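Local coordinates for protein isomerase prhC (Penicillium brasilianum, PDB 5X9J) that acts as an isomerase in the biosynthesis of paraherquonin, a highly congested hexacyclic fungal meroterpenoid, and works as a homodimer, at residues M46-T59 against P70-K84. Sequence-based numbering, arbitrary orientation.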
ATOM      1  N   MET B  46       9.565  -6.660  22.175  1.00 49.31           N
ATOM      2  CA  MET B  46       8.605  -5.576  22.362  1.00 47.24           C
ATOM      3  C   MET B  46       9.275  -4.317  22.895  1.00 47.65           C
ATOM      4  O   MET B  46       8.901  -3.198  22.521  1.00 42.55           O
ATOM      5  CB  MET B  46       7.494  -6.035  23.308  1.00 48.52           C
ATOM      6  CG  MET B  46       6.149  -5.388  23.063  1.00 58.43           C
ATOM      7  SD  MET B  46       5.674  -5.416  21.313  1.00 70.94           S
ATOM      8  CE  MET B  46       5.909  -7.150  20.872  1.00 57.07           C
ATOM      9  N   GLU B  47      10.260  -4.474  23.778  1.00 47.35           N
ATOM     10  CA  GLU B  47      10.909  -3.297  24.341  1.00 45.91           C
ATOM     11  C   GLU B  47      11.712  -2.565  23.279  1.00 40.02           C
ATOM     12  O   GLU B  47      11.723  -1.332  23.247  1.00 41.23           O
ATOM     13  CB  GLU B  47      11.798  -3.693  25.522  1.00 55.04           C
ATOM     14  CG  GLU B  47      11.154  -4.688  26.500  1.00 58.43           C
ATOM     15  CD  GLU B  47       9.865  -4.176  27.135  1.00 64.49           C
ATOM     16  OE1 GLU B  47       9.692  -2.941  27.249  1.00 66.04           O
ATOM     17  OE2 GLU B  47       9.021  -5.018  27.525  1.00 69.93           O
ATOM     18  N   ALA B  48      12.383  -3.306  22.395  1.00 40.32           N
ATOM     19  CA  ALA B  48      13.090  -2.665  21.291  1.00 38.57           C
ATOM     20  C   ALA B  48      12.120  -1.978  20.329  1.00 36.60           C
ATOM     21  O   ALA B  48      12.435  -0.912  19.782  1.00 34.41           O
ATOM     22  CB  ALA B  48      13.949  -3.693  20.552  1.00 37.14           C
ATOM     23  N   VAL B  49      10.944  -2.575  20.100  1.00 36.83           N
ATOM     24  CA  VAL B  49       9.925  -1.935  19.260  1.00 39.77           C
ATOM     25  C   VAL B  49       9.615  -0.545  19.793  1.00 38.54           C
ATOM     26  O   VAL B  49       9.742   0.459  19.086  1.00 36.47           O
ATOM     27  CB  VAL B  49       8.648  -2.793  19.192  1.00 42.29           C
ATOM     28  CG1 VAL B  49       7.491  -1.982  18.607  1.00 44.33           C
ATOM     29  CG2 VAL B  49       8.873  -4.042  18.366  1.00 40.31           C
ATOM     30  N   LEU B  50       9.236  -0.472  21.067  1.00 38.47           N
ATOM     31  CA  LEU B  50       8.841   0.800  21.652  1.00 40.63           C
ATOM     32  C   LEU B  50      10.012   1.765  21.764  1.00 41.46           C
ATOM     33  O   LEU B  50       9.826   2.981  21.621  1.00 40.77           O
ATOM     34  CB  LEU B  50       8.202   0.547  23.012  1.00 44.89           C
ATOM     35  CG  LEU B  50       6.900  -0.222  22.787  1.00 49.47           C
ATOM     36  CD1 LEU B  50       6.402  -0.861  24.060  1.00 47.77           C
ATOM     37  CD2 LEU B  50       5.846   0.709  22.211  1.00 52.78           C
ATOM     38  N   ALA B  51      11.221   1.250  21.992  1.00 35.06           N
ATOM     39  CA  ALA B  51      12.381   2.122  22.093  1.00 37.13           C
ATOM     40  C   ALA B  51      12.728   2.784  20.766  1.00 35.80           C
ATOM     41  O   ALA B  51      13.431   3.800  20.755  1.00 37.93           O
ATOM     42  CB  ALA B  51      13.583   1.332  22.611  1.00 40.80           C
ATOM     43  N   LEU B  52      12.274   2.229  19.644  1.00 35.66           N
ATOM     44  CA  LEU B  52      12.517   2.860  18.354  1.00 33.94           C
ATOM     45  C   LEU B  52      11.540   4.001  18.057  1.00 32.96           C
ATOM     46  O   LEU B  52      11.780   4.787  17.135  1.00 32.14           O
ATOM     47  CB  LEU B  52      12.454   1.801  17.250  1.00 32.65           C
ATOM     48  CG  LEU B  52      12.954   2.222  15.867  1.00 33.14           C
ATOM     49  CD1 LEU B  52      14.435   2.586  15.927  1.00 38.92           C
ATOM     50  CD2 LEU B  52      12.688   1.119  14.846  1.00 34.84           C
ATOM     51  N   ARG B  53      10.460   4.120  18.817  1.00 33.38           N
ATOM     52  CA  ARG B  53       9.417   5.095  18.543  1.00 37.08           C
ATOM     53  C   ARG B  53       9.505   6.276  19.498  1.00 36.59           C
ATOM     54  O   ARG B  53       9.871   6.124  20.664  1.00 38.75           O
ATOM     55  CB  ARG B  53       8.040   4.451  18.672  1.00 30.93           C
ATOM     56  CG  ARG B  53       7.880   3.266  17.778  1.00 37.21           C
ATOM     57  CD  ARG B  53       6.567   2.586  18.017  1.00 39.03           C
ATOM     58  NE  ARG B  53       6.503   1.368  17.224  1.00 44.50           N
ATOM     59  CZ  ARG B  53       5.389   0.885  16.692  1.00 47.54           C
ATOM     60  NH1 ARG B  53       4.232   1.545  16.854  1.00 39.64           N
ATOM     61  NH2 ARG B  53       5.445  -0.243  15.984  1.00 43.31           N
ATOM     62  N   THR B  54       9.149   7.455  18.996  1.00 37.05           N
ATOM     63  CA  THR B  54       8.881   8.568  19.894  1.00 35.69           C
ATOM     64  C   THR B  54       7.692   8.231  20.783  1.00 35.82           C
ATOM     65  O   THR B  54       6.892   7.337  20.483  1.00 33.04           O
ATOM     66  CB  THR B  54       8.587   9.837  19.106  1.00 36.83           C
ATOM     67  OG1 THR B  54       7.375   9.654  18.359  1.00 37.49           O
ATOM     68  CG2 THR B  54       9.719  10.129  18.148  1.00 34.92           C
ATOM     69  N   GLU B  55       7.572   8.965  21.895  1.00 36.60           N
ATOM     70  CA  GLU B  55       6.455   8.736  22.808  1.00 40.35           C
ATOM     71  C   GLU B  55       5.109   9.003  22.144  1.00 37.31           C
ATOM     72  O   GLU B  55       4.110   8.366  22.491  1.00 37.31           O
ATOM     73  CB  GLU B  55       6.596   9.607  24.062  1.00 47.29           C
ATOM     74  CG  GLU B  55       7.569   9.052  25.104  1.00 55.82           C
ATOM     75  CD  GLU B  55       7.269   9.551  26.515  1.00 66.66           C
ATOM     76  OE1 GLU B  55       6.199  10.178  26.718  1.00 63.80           O
ATOM     77  OE2 GLU B  55       8.105   9.312  27.419  1.00 68.38           O
ATOM     78  N   SER B  56       5.055   9.938  21.202  1.00 36.89           N
ATOM     79  CA  SER B  56       3.799  10.295  20.557  1.00 40.09           C
ATOM     80  C   SER B  56       3.586   9.565  19.228  1.00 37.82           C
ATOM     81  O   SER B  56       2.668   9.920  18.486  1.00 33.75           O
ATOM     82  CB  SER B  56       3.730  11.809  20.345  1.00 36.42           C
ATOM     83  OG  SER B  56       4.841  12.261  19.596  1.00 46.21           O
ATOM     84  N   CYS B  57       4.394   8.549  18.925  1.00 35.34           N
ATOM     85  CA  CYS B  57       4.287   7.862  17.643  1.00 32.85           C
ATOM     86  C   CYS B  57       2.896   7.266  17.454  1.00 29.01           C
ATOM     87  O   CYS B  57       2.332   6.657  18.363  1.00 31.40           O
ATOM     88  CB  CYS B  57       5.339   6.751  17.547  1.00 35.47           C
ATOM     89  SG  CYS B  57       5.411   5.942  15.912  1.00 33.30           S
ATOM     90  N   LEU B  58       2.351   7.426  16.257  1.00 29.39           N
ATOM     91  CA  LEU B  58       1.081   6.815  15.894  1.00 31.18           C
ATOM     92  C   LEU B  58       1.278   5.879  14.711  1.00 29.68           C
ATOM     93  O   LEU B  58       2.046   6.183  13.797  1.00 28.71           O
ATOM     94  CB  LEU B  58       0.037   7.884  15.544  1.00 32.51           C
ATOM     95  CG  LEU B  58      -0.414   8.773  16.707  1.00 33.96           C
ATOM     96  CD1 LEU B  58      -1.315   9.895  16.207  1.00 37.35           C
ATOM     97  CD2 LEU B  58      -1.129   7.926  17.751  1.00 34.57           C
ATOM     98  N   THR B  59       0.566   4.751  14.727  1.00 27.99           N
ATOM     99  CA  THR B  59       0.540   3.791  13.629  1.00 31.58           C
ATOM    100  C   THR B  59      -0.814   3.869  12.930  1.00 28.34           C
ATOM    101  O   THR B  59      -1.855   3.711  13.573  1.00 30.12           O
ATOM    102  CB  THR B  59       0.781   2.364  14.134  1.00 34.43           C
ATOM    103  OG1 THR B  59       2.040   2.297  14.807  1.00 32.74           O
ATOM    104  CG2 THR B  59       0.788   1.371  12.959  1.00 32.18           C
ATOM    105  N   PRO B  70      -5.822   5.434  14.238  1.00 34.21           N
ATOM    106  CA  PRO B  70      -4.404   5.333  14.600  1.00 36.92           C
ATOM    107  C   PRO B  70      -4.221   4.755  15.995  1.00 36.87           C
ATOM    108  O   PRO B  70      -5.016   5.010  16.902  1.00 43.35           O
ATOM    109  CB  PRO B  70      -3.918   6.785  14.533  1.00 37.58           C
ATOM    110  CG  PRO B  70      -5.165   7.603  14.760  1.00 39.44           C
ATOM    111  CD  PRO B  70      -6.269   6.832  14.102  1.00 36.68           C
ATOM    112  N   LEU B  71      -3.164   3.969  16.161  1.00 34.44           N
ATOM    113  CA  LEU B  71      -2.843   3.359  17.444  1.00 36.18           C
ATOM    114  C   LEU B  71      -1.612   4.023  18.043  1.00 33.62           C
ATOM    115  O   LEU B  71      -0.627   4.262  17.345  1.00 27.86           O
ATOM    116  CB  LEU B  71      -2.592   1.858  17.302  1.00 36.87           C
ATOM    117  CG  LEU B  71      -3.723   0.975  16.763  1.00 39.98           C
ATOM    118  CD1 LEU B  71      -3.323  -0.482  16.928  1.00 38.36           C
ATOM    119  CD2 LEU B  71      -5.026   1.262  17.482  1.00 40.78           C
ATOM    120  N   ASN B  72      -1.663   4.306  19.343  1.00 37.47           N
ATOM    121  CA  ASN B  72      -0.499   4.846  20.027  1.00 35.57           C
ATOM    122  C   ASN B  72       0.406   3.701  20.485  1.00 37.36           C
ATOM    123  O   ASN B  72       0.138   2.521  20.230  1.00 34.29           O
ATOM    124  CB  ASN B  72      -0.927   5.759  21.187  1.00 35.83           C
ATOM    125  CG  ASN B  72      -1.746   5.041  22.250  1.00 39.03           C
ATOM    126  OD1 ASN B  72      -1.535   3.869  22.534  1.00 38.10           O
ATOM    127  ND2 ASN B  72      -2.698   5.761  22.843  1.00 38.58           N
ATOM    128  N   ASN B  73       1.489   4.052  21.186  1.00 36.15           N
ATOM    129  CA  ASN B  73       2.484   3.049  21.555  1.00 36.85           C
ATOM    130  C   ASN B  73       1.899   1.980  22.470  1.00 39.02           C
ATOM    131  O   ASN B  73       2.204   0.790  22.315  1.00 40.09           O
ATOM    132  CB  ASN B  73       3.688   3.720  22.207  1.00 34.25           C
ATOM    133  CG  ASN B  73       4.512   4.502  21.207  1.00 36.30           C
ATOM    134  OD1 ASN B  73       4.409   4.279  20.000  1.00 35.13           O
ATOM    135  ND2 ASN B  73       5.339   5.415  21.697  1.00 38.33           N
ATOM    136  N   GLN B  74       1.059   2.375  23.423  1.00 38.60           N
ATOM    137  CA  GLN B  74       0.458   1.387  24.317  1.00 43.84           C
ATOM    138  C   GLN B  74      -0.501   0.472  23.563  1.00 40.76           C
ATOM    139  O   GLN B  74      -0.520  -0.742  23.792  1.00 42.59           O
ATOM    140  CB  GLN B  74      -0.256   2.089  25.473  1.00 45.32           C
ATOM    141  CG  GLN B  74      -1.062   1.151  26.378  1.00 52.93           C
ATOM    142  CD  GLN B  74      -0.189   0.118  27.084  1.00 63.94           C
ATOM    143  OE1 GLN B  74       0.978   0.383  27.405  1.00 66.95           O
ATOM    144  NE2 GLN B  74      -0.749  -1.072  27.321  1.00 62.09           N
ATOM    145  N   GLU B  75      -1.295   1.031  22.653  1.00 38.38           N
ATOM    146  CA  GLU B  75      -2.207   0.200  21.874  1.00 39.72           C
ATOM    147  C   GLU B  75      -1.445  -0.736  20.943  1.00 39.42           C
ATOM    148  O   GLU B  75      -1.832  -1.896  20.766  1.00 36.90           O
ATOM    149  CB  GLU B  75      -3.174   1.084  21.094  1.00 38.11           C
ATOM    150  CG  GLU B  75      -4.075   1.911  22.005  1.00 41.35           C
ATOM    151  CD  GLU B  75      -4.837   2.978  21.252  1.00 44.64           C
ATOM    152  OE1 GLU B  75      -6.080   3.009  21.382  1.00 47.81           O
ATOM    153  OE2 GLU B  75      -4.194   3.781  20.526  1.00 40.35           O
ATOM    154  N   THR B  76      -0.349  -0.252  20.356  1.00 36.71           N
ATOM    155  CA  THR B  76       0.504  -1.105  19.534  1.00 41.21           C
ATOM    156  C   THR B  76       1.028  -2.303  20.326  1.00 40.25           C
ATOM    157  O   THR B  76       1.039  -3.434  19.822  1.00 38.02           O
ATOM    158  CB  THR B  76       1.669  -0.288  18.969  1.00 36.03           C
ATOM    159  OG1 THR B  76       1.166   0.618  17.981  1.00 41.69           O
ATOM    160  CG2 THR B  76       2.709  -1.202  18.332  1.00 42.50           C
ATOM    161  N   ARG B  77       1.468  -2.078  21.564  1.00 39.45           N
ATOM    162  CA  ARG B  77       1.949  -3.189  22.377  1.00 42.05           C
ATOM    163  C   ARG B  77       0.845  -4.210  22.608  1.00 41.19           C
ATOM    164  O   ARG B  77       1.062  -5.418  22.459  1.00 43.03           O
ATOM    165  CB  ARG B  77       2.498  -2.681  23.709  1.00 48.80           C
ATOM    166  CG  ARG B  77       2.960  -3.808  24.647  1.00 53.45           C
ATOM    167  CD  ARG B  77       3.819  -3.271  25.785  1.00 58.33           C
ATOM    168  NE  ARG B  77       3.323  -1.976  26.243  1.00 65.81           N
ATOM    169  CZ  ARG B  77       4.050  -1.091  26.917  1.00 70.99           C
ATOM    170  NH1 ARG B  77       5.316  -1.363  27.218  1.00 65.78           N
ATOM    171  NH2 ARG B  77       3.512   0.072  27.282  1.00 65.52           N
ATOM    172  N   GLU B  78      -0.353  -3.740  22.972  1.00 39.41           N
ATOM    173  CA  GLU B  78      -1.467  -4.661  23.174  1.00 42.83           C
ATOM    174  C   GLU B  78      -1.789  -5.420  21.894  1.00 39.60           C
ATOM    175  O   GLU B  78      -2.041  -6.629  21.929  1.00 37.59           O
ATOM    176  CB  GLU B  78      -2.700  -3.908  23.675  1.00 42.35           C
ATOM    177  CG  GLU B  78      -2.581  -3.361  25.096  1.00 50.24           C
ATOM    178  CD  GLU B  78      -3.837  -2.618  25.552  1.00 59.77           C
ATOM    179  OE1 GLU B  78      -3.799  -1.370  25.673  1.00 58.62           O
ATOM    180  OE2 GLU B  78      -4.870  -3.286  25.785  1.00 66.69           O
ATOM    181  N   TYR B  79      -1.772  -4.731  20.749  1.00 39.10           N
ATOM    182  CA  TYR B  79      -2.058  -5.414  19.493  1.00 39.84           C
ATOM    183  C   TYR B  79      -1.016  -6.485  19.198  1.00 40.54           C
ATOM    184  O   TYR B  79      -1.360  -7.596  18.772  1.00 36.73           O
ATOM    185  CB  TYR B  79      -2.140  -4.414  18.341  1.00 41.29           C
ATOM    186  CG  TYR B  79      -2.293  -5.091  16.998  1.00 46.78           C
ATOM    187  CD1 TYR B  79      -3.513  -5.615  16.601  1.00 45.27           C
ATOM    188  CD2 TYR B  79      -1.207  -5.236  16.141  1.00 50.81           C
ATOM    189  CE1 TYR B  79      -3.660  -6.246  15.377  1.00 49.66           C
ATOM    190  CE2 TYR B  79      -1.341  -5.865  14.914  1.00 56.14           C
ATOM    191  CZ  TYR B  79      -2.572  -6.369  14.537  1.00 57.71           C
ATOM    192  OH  TYR B  79      -2.714  -7.000  13.321  1.00 64.04           O
ATOM    193  N   PHE B  80       0.265  -6.173  19.422  1.00 39.71           N
ATOM    194  CA  PHE B  80       1.311  -7.159  19.170  1.00 40.03           C
ATOM    195  C   PHE B  80       1.186  -8.366  20.099  1.00 42.76           C
ATOM    196  O   PHE B  80       1.495  -9.495  19.696  1.00 39.02           O
ATOM    197  CB  PHE B  80       2.691  -6.516  19.302  1.00 41.42           C
ATOM    198  CG  PHE B  80       3.082  -5.661  18.117  1.00 48.62           C
ATOM    199  CD1 PHE B  80       4.376  -5.187  17.981  1.00 54.46           C
ATOM    200  CD2 PHE B  80       2.154  -5.332  17.139  1.00 53.09           C
ATOM    201  CE1 PHE B  80       4.742  -4.393  16.888  1.00 57.19           C
ATOM    202  CE2 PHE B  80       2.513  -4.538  16.041  1.00 55.71           C
ATOM    203  CZ  PHE B  80       3.807  -4.070  15.921  1.00 52.57           C
ATOM    204  N   GLU B  81       0.734  -8.158  21.335  1.00 38.96           N
ATOM    205  CA  GLU B  81       0.503  -9.286  22.228  1.00 41.14           C
ATOM    206  C   GLU B  81      -0.565 -10.220  21.672  1.00 42.68           C
ATOM    207  O   GLU B  81      -0.402 -11.446  21.706  1.00 41.70           O
ATOM    208  CB  GLU B  81       0.113  -8.788  23.620  1.00 43.67           C
ATOM    209  CG  GLU B  81       1.253  -8.114  24.375  1.00 50.67           C
ATOM    210  CD  GLU B  81       2.492  -8.996  24.484  1.00 62.28           C
ATOM    211  OE1 GLU B  81       3.554  -8.611  23.934  1.00 66.91           O
ATOM    212  OE2 GLU B  81       2.402 -10.078  25.114  1.00 63.81           O
ATOM    213  N   GLU B  82      -1.662  -9.664  21.142  1.00 38.55           N
ATOM    214  CA  GLU B  82      -2.689 -10.506  20.532  1.00 38.70           C
ATOM    215  C   GLU B  82      -2.118 -11.301  19.371  1.00 41.19           C
ATOM    216  O   GLU B  82      -2.438 -12.488  19.199  1.00 40.16           O
ATOM    217  CB  GLU B  82      -3.868  -9.659  20.061  1.00 36.82           C
ATOM    218  CG  GLU B  82      -4.582  -8.933  21.181  1.00 38.96           C
ATOM    219  CD  GLU B  82      -5.315  -9.876  22.138  1.00 46.43           C
ATOM    220  OE1 GLU B  82      -5.504 -11.074  21.804  1.00 43.43           O
ATOM    221  OE2 GLU B  82      -5.715  -9.410  23.228  1.00 47.29           O
ATOM    222  N   TRP B  83      -1.266 -10.667  18.567  1.00 35.71           N
ATOM    223  CA  TRP B  83      -0.589 -11.391  17.503  1.00 39.21           C
ATOM    224  C   TRP B  83       0.230 -12.554  18.054  1.00 39.08           C
ATOM    225  O   TRP B  83       0.205 -13.656  17.494  1.00 36.47           O
ATOM    226  CB  TRP B  83       0.318 -10.462  16.705  1.00 38.40           C
ATOM    227  CG  TRP B  83       0.904 -11.213  15.588  1.00 45.42           C
ATOM    228  CD1 TRP B  83       2.131 -11.821  15.548  1.00 46.63           C
ATOM    229  CD2 TRP B  83       0.255 -11.525  14.351  1.00 46.40           C
ATOM    230  NE1 TRP B  83       2.297 -12.465  14.337  1.00 47.67           N
ATOM    231  CE2 TRP B  83       1.160 -12.298  13.586  1.00 48.95           C
ATOM    232  CE3 TRP B  83      -0.994 -11.201  13.802  1.00 40.48           C
ATOM    233  CZ2 TRP B  83       0.851 -12.753  12.301  1.00 48.28           C
ATOM    234  CZ3 TRP B  83      -1.301 -11.657  12.532  1.00 43.39           C
ATOM    235  CH2 TRP B  83      -0.386 -12.425  11.797  1.00 47.59           C
ATOM    236  N   LYS B  84       0.978 -12.322  19.135  1.00 40.24           N
ATOM    237  CA  LYS B  84       1.842 -13.373  19.669  1.00 39.91           C
ATOM    238  C   LYS B  84       1.038 -14.544  20.241  1.00 39.24           C
ATOM    239  O   LYS B  84       1.524 -15.680  20.231  1.00 40.84           O
ATOM    240  CB  LYS B  84       2.781 -12.802  20.734  1.00 41.71           C
ATOM    241  CG  LYS B  84       3.829 -11.837  20.197  1.00 43.46           C
ATOM    242  CD  LYS B  84       4.898 -11.557  21.241  1.00 50.64           C
ATOM    243  CE  LYS B  84       6.059 -10.759  20.650  1.00 53.92           C
ATOM    244  NZ  LYS B  84       7.390 -11.333  21.031  1.00 55.88           N
TER
HETATM  245  O   HOH W   1       2.352   6.903  21.040  1.00 33.96           O
HETATM  246  O   HOH W   2       2.704   3.652  17.666  1.00 44.22           O
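The Phe-80 ring meets Met-46 at its edge: SD lies 3.6 Å from CD1 and 76° off the ring normal, a Met-aromatic contact, with CE also near the ring plane. One face of the same ring carries CG2 of Thr-76, a helical turn earlier, over its centre. Met-46 is bent at chi2 (48°) and chi3, and this folds its thioether into a knob among Arg-77, Phe-80, Glu-81 and Lys-84; its CE meets Lys-84 CE tip to tip at 3.6 Å, while the ammonium of Lys-84 bonds to Gly-44 O. Beside it, Leu-50 CD1 rests on one face of the Arg-77 guanidinium, 3.4 Å from NH1, and Arg-77 NH2 donates to Gln-74 OE1. The Arg-53 guanidinium has Asn-73 OD1 and a water at its edge.

Asn-73 opens helix 73-86 and ties it to the turn at 54-57. Its ND2 donates to Thr-54 O (2.8 Å, 159°), which lies in the amide plane; Cys-57 N reaches that oxygen from the opposite face of the carbonyl. A second water accepts from Asn-73 N and donates to the carbonyl oxygens of Glu-55 and Cys-57. Asn-72 and Glu-75 form a capping box; Leu-71, just before it, makes an antiparallel hydrogen-bonded pair with Thr-59, N to O each way at 2.9 Å.

Helices 46-51 and 73-84 run roughly antiparallel, Met-46, Val-49 and Leu-50 packing on Phe-80, Arg-77 and the Lys-84 chain, whereas polar bonds tie the helix start to the 54-57 turn and, through Leu-71, to strand 57-61.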